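Local coordinates for protein ribokinase RBSK (Mycobacterium tuberculosis, PDB 3GO6) that probably phosphorylates D-ribose at O-5 with ATP and a divalent cation, most likely magnesium, as a homodimeric sugar kinase of the PfkB family, at residues D248-A251 against G252-A256; E267-R270 against A271-A275; I215-G218 against V219-A222. All blocks are in the same frame, centred on the assembly; numbering follows the deposited sequence.

Contact 1. Residues D248-A251 against G252-A256. With RIB (alpha-D-ribofuranose), chain C.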
ATOM      1  N   ASP A 248     -17.710   6.554   7.243  1.00 13.61           N
ATOM      2  CA  ASP A 248     -18.209   7.174   5.999  1.00 13.51           C
ATOM      3  C   ASP A 248     -19.641   6.776   5.749  1.00 13.05           C
ATOM      4  O   ASP A 248     -20.434   7.578   5.273  1.00 12.87           O
ATOM      5  CB  ASP A 248     -17.352   6.745   4.801  1.00 13.83           C
ATOM      6  CG  ASP A 248     -15.948   7.310   4.870  1.00 16.28           C
ATOM      7  OD1 ASP A 248     -15.782   8.406   5.469  1.00 16.40           O
ATOM      8  OD2 ASP A 248     -15.009   6.648   4.360  1.00 18.30           O
ATOM      9  N   VAL A 249     -19.974   5.522   6.062  1.00 12.89           N
ATOM     10  CA  VAL A 249     -21.364   5.059   5.963  1.00 12.70           C
ATOM     11  C   VAL A 249     -22.262   5.857   6.914  1.00 13.39           C
ATOM     12  O   VAL A 249     -23.306   6.378   6.516  1.00 13.88           O
ATOM     13  CB  VAL A 249     -21.505   3.523   6.205  1.00 12.81           C
ATOM     14  CG1 VAL A 249     -22.990   3.126   6.203  1.00 13.16           C
ATOM     15  CG2 VAL A 249     -20.760   2.726   5.101  1.00 12.17           C
ATOM     16  N   PHE A 250     -21.846   5.973   8.174  1.00 13.51           N
ATOM     17  CA  PHE A 250     -22.599   6.789   9.144  1.00 13.25           C
ATOM     18  C   PHE A 250     -22.858   8.197   8.576  1.00 12.96           C
ATOM     19  O   PHE A 250     -23.995   8.677   8.595  1.00 13.17           O
ATOM     20  CB  PHE A 250     -21.828   6.844  10.475  1.00 13.06           C
ATOM     21  CG  PHE A 250     -22.499   7.684  11.544  1.00 14.05           C
ATOM     22  CD1 PHE A 250     -23.211   7.063  12.579  1.00 16.10           C
ATOM     23  CD2 PHE A 250     -22.398   9.081  11.529  1.00 14.01           C
ATOM     24  CE1 PHE A 250     -23.840   7.827  13.582  1.00 14.28           C
ATOM     25  CE2 PHE A 250     -23.025   9.861  12.517  1.00 16.64           C
ATOM     26  CZ  PHE A 250     -23.748   9.222  13.554  1.00 15.14           C
ATOM     27  N   ALA A 251     -21.819   8.839   8.032  1.00 14.02           N
ATOM     28  CA  ALA A 251     -21.925  10.229   7.563  1.00 13.56           C
ATOM     29  C   ALA A 251     -22.859  10.357   6.363  1.00 13.99           C
ATOM     30  O   ALA A 251     -23.700  11.273   6.306  1.00 13.34           O
ATOM     31  CB  ALA A 251     -20.545  10.787   7.230  1.00 14.22           C
ATOM     32  N   GLY A 252     -22.721   9.438   5.403  1.00 13.33           N
ATOM     33  CA  GLY A 252     -23.552   9.480   4.191  1.00 13.22           C
ATOM     34  C   GLY A 252     -25.008   9.242   4.522  1.00 13.49           C
ATOM     35  O   GLY A 252     -25.905   9.910   3.979  1.00 14.33           O
ATOM     36  N   VAL A 253     -25.261   8.287   5.412  1.00 13.44           N
ATOM     37  CA  VAL A 253     -26.643   8.022   5.864  1.00 14.03           C
ATOM     38  C   VAL A 253     -27.227   9.190   6.671  1.00 14.39           C
ATOM     39  O   VAL A 253     -28.419   9.516   6.527  1.00 14.78           O
ATOM     40  CB  VAL A 253     -26.744   6.693   6.653  1.00 14.48           C
ATOM     41  CG1 VAL A 253     -28.160   6.511   7.260  1.00 15.59           C
ATOM     42  CG2 VAL A 253     -26.401   5.547   5.730  1.00 13.06           C
ATOM     43  N   LEU A 254     -26.401   9.821   7.504  1.00 14.77           N
ATOM     44  CA  LEU A 254     -26.845  11.004   8.228  1.00 15.30           C
ATOM     45  C   LEU A 254     -27.274  12.089   7.231  1.00 15.70           C
ATOM     46  O   LEU A 254     -28.360  12.693   7.379  1.00 15.94           O
ATOM     47  CB  LEU A 254     -25.767  11.521   9.192  1.00 15.01           C
ATOM     48  CG  LEU A 254     -26.291  12.497  10.251  1.00 14.75           C
ATOM     49  CD1 LEU A 254     -27.076  11.727  11.321  1.00 15.56           C
ATOM     50  CD2 LEU A 254     -25.166  13.289  10.911  1.00 14.51           C
ATOM     51  N   ALA A 255     -26.442  12.330   6.215  1.00 15.41           N
ATOM     52  CA  ALA A 255     -26.761  13.329   5.178  1.00 16.16           C
ATOM     53  C   ALA A 255     -28.056  12.994   4.439  1.00 16.79           C
ATOM     54  O   ALA A 255     -28.845  13.896   4.118  1.00 16.60           O
ATOM     55  CB  ALA A 255     -25.604  13.478   4.181  1.00 16.36           C
ATOM     56  N   ALA A 256     -28.266  11.702   4.180  1.00 17.28           N
ATOM     57  CA  ALA A 256     -29.434  11.231   3.433  1.00 18.41           C
ATOM     58  C   ALA A 256     -30.744  11.334   4.226  1.00 19.89           C
ATOM     59  O   ALA A 256     -31.835  11.225   3.634  1.00 20.48           O
ATOM     60  CB  ALA A 256     -29.218   9.795   2.998  1.00 18.13           C
TER
HETATM   61  O5  RIB C 305     -12.903   6.360   5.748  1.00 20.44           O
HETATM   62  C5  RIB C 305     -12.142   5.434   4.939  1.00 21.84           C
HETATM   63  C4  RIB C 305     -11.616   6.175   3.695  1.00 19.40           C
HETATM   64  O4  RIB C 305     -10.596   7.101   4.121  1.00 19.95           O
HETATM   65  C3  RIB C 305     -10.920   5.266   2.698  1.00 18.03           C
HETATM   66  O3  RIB C 305     -11.753   4.850   1.587  1.00 15.22           O
HETATM   67  C2  RIB C 305      -9.700   6.057   2.263  1.00 16.98           C
HETATM   68  O2  RIB C 305      -9.709   6.320   0.855  1.00 17.87           O
HETATM   69  C1  RIB C 305      -9.663   7.338   3.081  1.00 17.44           C
HETATM   70  O1  RIB C 305     -10.118   8.471   2.330  1.00 15.84           O
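F250 and L254, one turn apart on helix 246-257, and V249 and V253 beside them, are the side-chain pairs of this contact, set on the helix whose N-terminal end reaches the sugar pocket of the ribokinase fold. With CG of F250 anti to the backbone N (chi1 179°), the ring reaches L254 although the CB itself points away from 252-256, and L254 takes the same first-torsion well; CD2 of L254 then approaches CE2 of F250 obliquely at 4.3 Å, a loose apolar touch. Both side chains also meet I197 on strand 195-199, while F250 reaches helix 265-282 at A275 and C276, so the pair fills the layer between sheet and neighbouring helix. V249 and V253 follow the same i to i+4 spacing, CG1 of V249 lying 4.2 Å from CG2 of V253, and both rest against helix 265-282, at A282 and A278 respectively. The backbone beneath is regular alpha-helix: L254 N donates to F250 O at 2.9 Å, and V253 N to V249 O with an N-H...O angle of 168°. At G252, where there is no side chain, N binds D248 O at 3.0 Å.

D248 turns off the helix in another direction: even its CB is 6.0 Å from G252 N, and the carboxylate is directed at the bound alpha-D-ribofuranose. The residue is predicted to be the proton acceptor of the reaction, and its placement next to the hydroxyl expected to be phosphorylated is consistent with that. Two side-chain amides steady the group: N61 ND2 binds OD2 and Q62 NE2 binds OD1. On the sugar side, the ribose O5 donates to D248 OD2 across a short 2.5 Å.

Contact 2. Residues E267-R270 against A271-A275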
ATOM      1  N   GLU A 267     -36.897  14.657  13.770  1.00 27.00           N
ATOM      2  CA  GLU A 267     -36.294  14.341  12.482  1.00 26.67           C
ATOM      3  C   GLU A 267     -34.786  14.153  12.626  1.00 25.25           C
ATOM      4  O   GLU A 267     -34.219  13.259  12.008  1.00 24.76           O
ATOM      5  CB  GLU A 267     -36.577  15.454  11.477  1.00 27.32           C
ATOM      6  CG  GLU A 267     -38.024  15.553  11.013  1.00 30.83           C
ATOM      7  CD  GLU A 267     -38.298  16.893  10.337  1.00 34.88           C
ATOM      8  OE1 GLU A 267     -37.990  17.949  10.940  1.00 38.11           O
ATOM      9  OE2 GLU A 267     -38.790  16.892   9.192  1.00 37.10           O
ATOM     10  N   ARG A 268     -34.145  14.996  13.434  1.00 23.94           N
ATOM     11  CA  ARG A 268     -32.719  14.845  13.722  1.00 23.10           C
ATOM     12  C   ARG A 268     -32.415  13.539  14.463  1.00 22.90           C
ATOM     13  O   ARG A 268     -31.462  12.822  14.109  1.00 21.82           O
ATOM     14  CB  ARG A 268     -32.171  16.055  14.482  1.00 22.91           C
ATOM     15  CG  ARG A 268     -32.114  17.338  13.616  1.00 24.19           C
ATOM     16  CD  ARG A 268     -31.405  18.456  14.364  1.00 25.84           C
ATOM     17  NE  ARG A 268     -32.262  19.087  15.375  1.00 26.26           N
ATOM     18  CZ  ARG A 268     -33.047  20.141  15.135  1.00 27.10           C
ATOM     19  NH1 ARG A 268     -33.071  20.697  13.924  1.00 27.63           N
ATOM     20  NH2 ARG A 268     -33.798  20.650  16.105  1.00 25.93           N
ATOM     21  N   LEU A 269     -33.221  13.221  15.482  1.00 21.68           N
ATOM     22  CA  LEU A 269     -33.050  11.958  16.200  1.00 21.81           C
ATOM     23  C   LEU A 269     -33.229  10.739  15.277  1.00 20.84           C
ATOM     24  O   LEU A 269     -32.495   9.767  15.389  1.00 20.67           O
ATOM     25  CB  LEU A 269     -33.984  11.876  17.425  1.00 21.83           C
ATOM     26  CG  LEU A 269     -33.929  10.593  18.266  1.00 22.04           C
ATOM     27  CD1 LEU A 269     -32.551  10.409  18.905  1.00 22.18           C
ATOM     28  CD2 LEU A 269     -35.041  10.597  19.330  1.00 22.91           C
ATOM     29  N   ARG A 270     -34.204  10.795  14.372  1.00 21.11           N
ATOM     30  CA  ARG A 270     -34.423   9.699  13.425  1.00 21.03           C
ATOM     31  C   ARG A 270     -33.201   9.530  12.488  1.00 20.56           C
ATOM     32  O   ARG A 270     -32.787   8.413  12.203  1.00 20.34           O
ATOM     33  CB  ARG A 270     -35.689   9.944  12.613  1.00 21.73           C
ATOM     34  CG  ARG A 270     -36.007   8.859  11.602  1.00 23.86           C
ATOM     35  CD  ARG A 270     -36.991   9.359  10.533  1.00 27.11           C
ATOM     36  NE  ARG A 270     -37.074   8.422   9.406  1.00 29.87           N
ATOM     37  CZ  ARG A 270     -36.363   8.520   8.277  1.00 31.20           C
ATOM     38  NH1 ARG A 270     -35.504   9.517   8.094  1.00 30.11           N
ATOM     39  NH2 ARG A 270     -36.499   7.604   7.329  1.00 31.37           N
ATOM     40  N   ALA A 271     -32.628  10.646  12.036  1.00 19.92           N
ATOM     41  CA  ALA A 271     -31.422  10.601  11.190  1.00 19.72           C
ATOM     42  C   ALA A 271     -30.279   9.942  11.954  1.00 19.23           C
ATOM     43  O   ALA A 271     -29.567   9.083  11.420  1.00 19.31           O
ATOM     44  CB  ALA A 271     -31.037  12.027  10.749  1.00 19.49           C
ATOM     45  N   LEU A 272     -30.092  10.352  13.206  1.00 18.85           N
ATOM     46  CA  LEU A 272     -29.041   9.776  14.075  1.00 19.08           C
ATOM     47  C   LEU A 272     -29.200   8.273  14.306  1.00 18.61           C
ATOM     48  O   LEU A 272     -28.217   7.523  14.218  1.00 18.16           O
ATOM     49  CB  LEU A 272     -28.946  10.540  15.410  1.00 18.67           C
ATOM     50  CG  LEU A 272     -28.471  12.008  15.352  1.00 20.59           C
ATOM     51  CD1 LEU A 272     -28.930  12.786  16.585  1.00 22.46           C
ATOM     52  CD2 LEU A 272     -26.938  12.103  15.217  1.00 20.20           C
ATOM     53  N   ARG A 273     -30.436   7.835  14.577  1.00 18.81           N
ATOM     54  CA  ARG A 273     -30.725   6.402  14.749  1.00 19.04           C
ATOM     55  C   ARG A 273     -30.385   5.599  13.495  1.00 18.62           C
ATOM     56  O   ARG A 273     -29.787   4.531  13.585  1.00 18.07           O
ATOM     57  CB  ARG A 273     -32.188   6.164  15.151  1.00 19.14           C
ATOM     58  CG  ARG A 273     -32.425   6.485  16.627  1.00 21.25           C
ATOM     59  CD  ARG A 273     -33.898   6.540  17.003  1.00 25.05           C
ATOM     60  NE  ARG A 273     -34.025   6.830  18.431  1.00 27.71           N
ATOM     61  CZ  ARG A 273     -35.157   7.144  19.065  1.00 30.85           C
ATOM     62  NH1 ARG A 273     -36.305   7.235  18.400  1.00 31.32           N
ATOM     63  NH2 ARG A 273     -35.136   7.372  20.381  1.00 31.33           N
ATOM     64  N   ARG A 274     -30.789   6.111  12.339  1.00 18.12           N
ATOM     65  CA  ARG A 274     -30.548   5.422  11.074  1.00 18.25           C
ATOM     66  C   ARG A 274     -29.051   5.372  10.763  1.00 17.45           C
ATOM     67  O   ARG A 274     -28.544   4.345  10.332  1.00 17.82           O
ATOM     68  CB  ARG A 274     -31.333   6.101   9.952  1.00 18.03           C
ATOM     69  CG  ARG A 274     -32.856   5.861  10.094  1.00 18.86           C
ATOM     70  CD  ARG A 274     -33.685   6.518   9.003  1.00 19.89           C
ATOM     71  NE  ARG A 274     -33.466   5.861   7.721  1.00 23.79           N
ATOM     72  CZ  ARG A 274     -34.016   4.706   7.349  1.00 26.23           C
ATOM     73  NH1 ARG A 274     -34.846   4.057   8.169  1.00 26.94           N
ATOM     74  NH2 ARG A 274     -33.724   4.188   6.154  1.00 25.58           N
ATOM     75  N   ALA A 275     -28.352   6.479  10.996  1.00 16.86           N
ATOM     76  CA  ALA A 275     -26.912   6.545  10.744  1.00 17.15           C
ATOM     77  C   ALA A 275     -26.175   5.569  11.667  1.00 17.38           C
ATOM     78  O   ALA A 275     -25.258   4.855  11.228  1.00 16.68           O
ATOM     79  CB  ALA A 275     -26.387   8.004  10.904  1.00 16.25           C
TER
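R270 O accepts the backbone N-H of R274 at 3.1 Å, and R273 N donates to L269 O at 2.9 Å, two i to i+4 bonds of helix 265-282. Outward from the R270-R274 backbone bond, the two arginine side chains run side by side and point the same way, their guanidinium planes only 4° apart. R274 has CG anti to the carbonyl carbon (chi1 -70°) and runs straight on to CD, which lands over the centre of the R270 guanidinium, 3.4 Å from CZ; the bend at chi3 then helps to turn the R274 group nearly parallel to it. NH2 of R270 in turn lies over a face of the R274 group, 3.5 Å from NE. Each cation has a polar partner elsewhere: R274 NH1 forms a salt bridge with D299, and R270 NH1 a hydrogen bond with N257 OD1.

One residue earlier, L269 CD2 sits over the R273 guanidinium, offset toward its rim and 3.4 Å from NH2. L272, by contrast, lies on the buried side and packs on L254 of helix 246-257 and F231 of strand 229-233. Running side by side, R270 and R274 bring like charges close together, a cost that the carboxylate of D299 and the amide oxygen of N257 probably offset.

Contact 3. Residues I215-G218 against V219-A222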
ATOM      1  N   ILE A 215     -20.841  13.270  17.595  1.00 17.40           N
ATOM      2  CA  ILE A 215     -19.555  12.676  17.908  1.00 18.18           C
ATOM      3  C   ILE A 215     -19.720  11.163  17.907  1.00 18.68           C
ATOM      4  O   ILE A 215     -20.404  10.606  18.755  1.00 19.07           O
ATOM      5  CB  ILE A 215     -18.967  13.176  19.259  1.00 18.54           C
ATOM      6  CG1 ILE A 215     -18.817  14.703  19.280  1.00 20.11           C
ATOM      7  CG2 ILE A 215     -17.602  12.550  19.530  1.00 18.47           C
ATOM      8  CD1 ILE A 215     -20.054  15.388  19.845  1.00 24.23           C
ATOM      9  N   THR A 216     -19.096  10.496  16.942  1.00 18.74           N
ATOM     10  CA  THR A 216     -19.256   9.057  16.804  1.00 18.40           C
ATOM     11  C   THR A 216     -18.391   8.348  17.846  1.00 19.12           C
ATOM     12  O   THR A 216     -17.304   8.812  18.183  1.00 18.89           O
ATOM     13  CB  THR A 216     -18.874   8.582  15.387  1.00 18.77           C
ATOM     14  OG1 THR A 216     -17.532   8.992  15.114  1.00 18.12           O
ATOM     15  CG2 THR A 216     -19.833   9.203  14.334  1.00 16.85           C
ATOM     16  N   LEU A 217     -18.896   7.227  18.345  1.00 20.27           N
ATOM     17  CA  LEU A 217     -18.311   6.519  19.477  1.00 22.52           C
ATOM     18  C   LEU A 217     -18.076   5.045  19.132  1.00 23.95           C
ATOM     19  O   LEU A 217     -18.215   4.182  19.996  1.00 24.09           O
ATOM     20  CB  LEU A 217     -19.279   6.588  20.673  1.00 22.38           C
ATOM     21  CG  LEU A 217     -19.711   7.956  21.195  1.00 23.38           C
ATOM     22  CD1 LEU A 217     -20.824   7.775  22.224  1.00 24.86           C
ATOM     23  CD2 LEU A 217     -18.520   8.734  21.784  1.00 23.20           C
ATOM     24  N   GLY A 218     -17.747   4.749  17.879  1.00 25.23           N
ATOM     25  CA  GLY A 218     -17.559   3.355  17.468  1.00 27.36           C
ATOM     26  C   GLY A 218     -18.818   2.565  17.777  1.00 28.87           C
ATOM     27  O   GLY A 218     -19.899   2.952  17.343  1.00 29.87           O
ATOM     28  N   VAL A 219     -18.693   1.491  18.565  1.00 30.07           N
ATOM     29  CA  VAL A 219     -19.828   0.582  18.869  1.00 30.62           C
ATOM     30  C   VAL A 219     -20.921   1.138  19.777  1.00 30.77           C
ATOM     31  O   VAL A 219     -22.038   0.621  19.797  1.00 31.38           O
ATOM     32  CB  VAL A 219     -19.345  -0.804  19.442  1.00 31.03           C
ATOM     33  CG1 VAL A 219     -18.296  -1.438  18.524  1.00 30.45           C
ATOM     34  CG2 VAL A 219     -18.816  -0.666  20.887  1.00 32.42           C
ATOM     35  N   ARG A 220     -20.613   2.180  20.543  1.00 30.91           N
ATOM     36  CA  ARG A 220     -21.619   2.797  21.391  1.00 31.09           C
ATOM     37  C   ARG A 220     -22.537   3.737  20.607  1.00 30.28           C
ATOM     38  O   ARG A 220     -23.425   4.363  21.193  1.00 30.93           O
ATOM     39  CB  ARG A 220     -20.960   3.525  22.561  1.00 31.81           C
ATOM     40  CG  ARG A 220     -20.288   2.575  23.561  1.00 34.52           C
ATOM     41  CD  ARG A 220     -19.089   3.241  24.210  1.00 39.51           C
ATOM     42  NE  ARG A 220     -19.474   4.473  24.896  1.00 43.39           N
ATOM     43  CZ  ARG A 220     -18.713   5.559  24.989  1.00 43.95           C
ATOM     44  NH1 ARG A 220     -17.512   5.590  24.427  1.00 43.95           N
ATOM     45  NH2 ARG A 220     -19.163   6.625  25.638  1.00 46.05           N
ATOM     46  N   GLY A 221     -22.324   3.830  19.288  1.00 28.47           N
ATOM     47  CA  GLY A 221     -23.160   4.673  18.433  1.00 26.34           C
ATOM     48  C   GLY A 221     -22.600   6.083  18.293  1.00 25.04           C
ATOM     49  O   GLY A 221     -21.561   6.290  17.661  1.00 24.64           O
ATOM     50  N   ALA A 222     -23.293   7.048  18.881  1.00 23.64           N
ATOM     51  CA  ALA A 222     -22.912   8.449  18.775  1.00 23.75           C
ATOM     52  C   ALA A 222     -23.431   9.260  19.956  1.00 23.99           C
ATOM     53  O   ALA A 222     -24.428   8.895  20.584  1.00 24.30           O
ATOM     54  CB  ALA A 222     -23.416   9.054  17.440  1.00 23.39           C
TER
HETATM   55  O   HOH W   1     -16.444   4.422  22.359  1.00 55.59           O
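V219, in the short 3-10 segment of the turn that carries the chain back from strand 212-216, brings its N within 3.1 Å of L217 O, at an angle too poor for a hydrogen bond. R220 comes next, and its backbone N does donate to L217 O, at 3.2 Å, arriving above the carbonyl plane, 48° out of it. That oxygen also accepts a hydrogen bond from a water that R220 NH1 holds at 2.6 Å, which closes a bridge from the arginine's head group to the turn. The R220 chain bends at chi2 and chi3, folding the guanidinium back so that CD1 of L217 lies over one of its faces, offset toward the rim and 4.0 Å from NH2.

These residues form the connection between antiparallel strands 212-216 and 222-226 of the mixed sheet, a beta hairpin; residues 216-221, its turn together with the strand end, are predicted to bind ATP. G221 is seen to bind ADP in a crystal structure of this protein, though none is bound to this chain. Two glycines take backbone angles that suit them: G218 has a positive phi of 56°, and at G221 a side chain would press on the carbonyl oxygen of the residue before.

G221 ties the turn to 215-218 through both its N and its O. Its N donates to G218 O at 3.2 Å, and its O accepts from L217 N at 2.9 Å, again from above the carbonyl plane. A222 ends the return by facing T216 as an antiparallel non-hydrogen-bonded pair. Both direct their side chains to the sheet face on which F250 of helix 246-257 packs. At the same position A222 CA makes a CA-H...O contact with I215 O at 3.3 Å, while CG of L217 rests 4.0 Å from A222 CA.

Along the chain contact 3 comes first, then contacts 1 and 2, which lie on successive helices, 246-257 and 265-282. The centres of contacts 1 and 2 are about 10 Å apart, and those of contact 3 from either about 13 Å. Contact 1 touches both others: F250 CD1 lies 3.3 Å from A275 O, and F250 CE2 is 3.7 Å from T216 CG2. Contacts 2 and 3 do not touch, their nearest atoms being about 5 Å apart. F250 therefore joins the helix pair to the hairpin at the edge region of the eight-stranded sheet, linking the helix that presents D248 to ribose with the turn predicted to bind ATP.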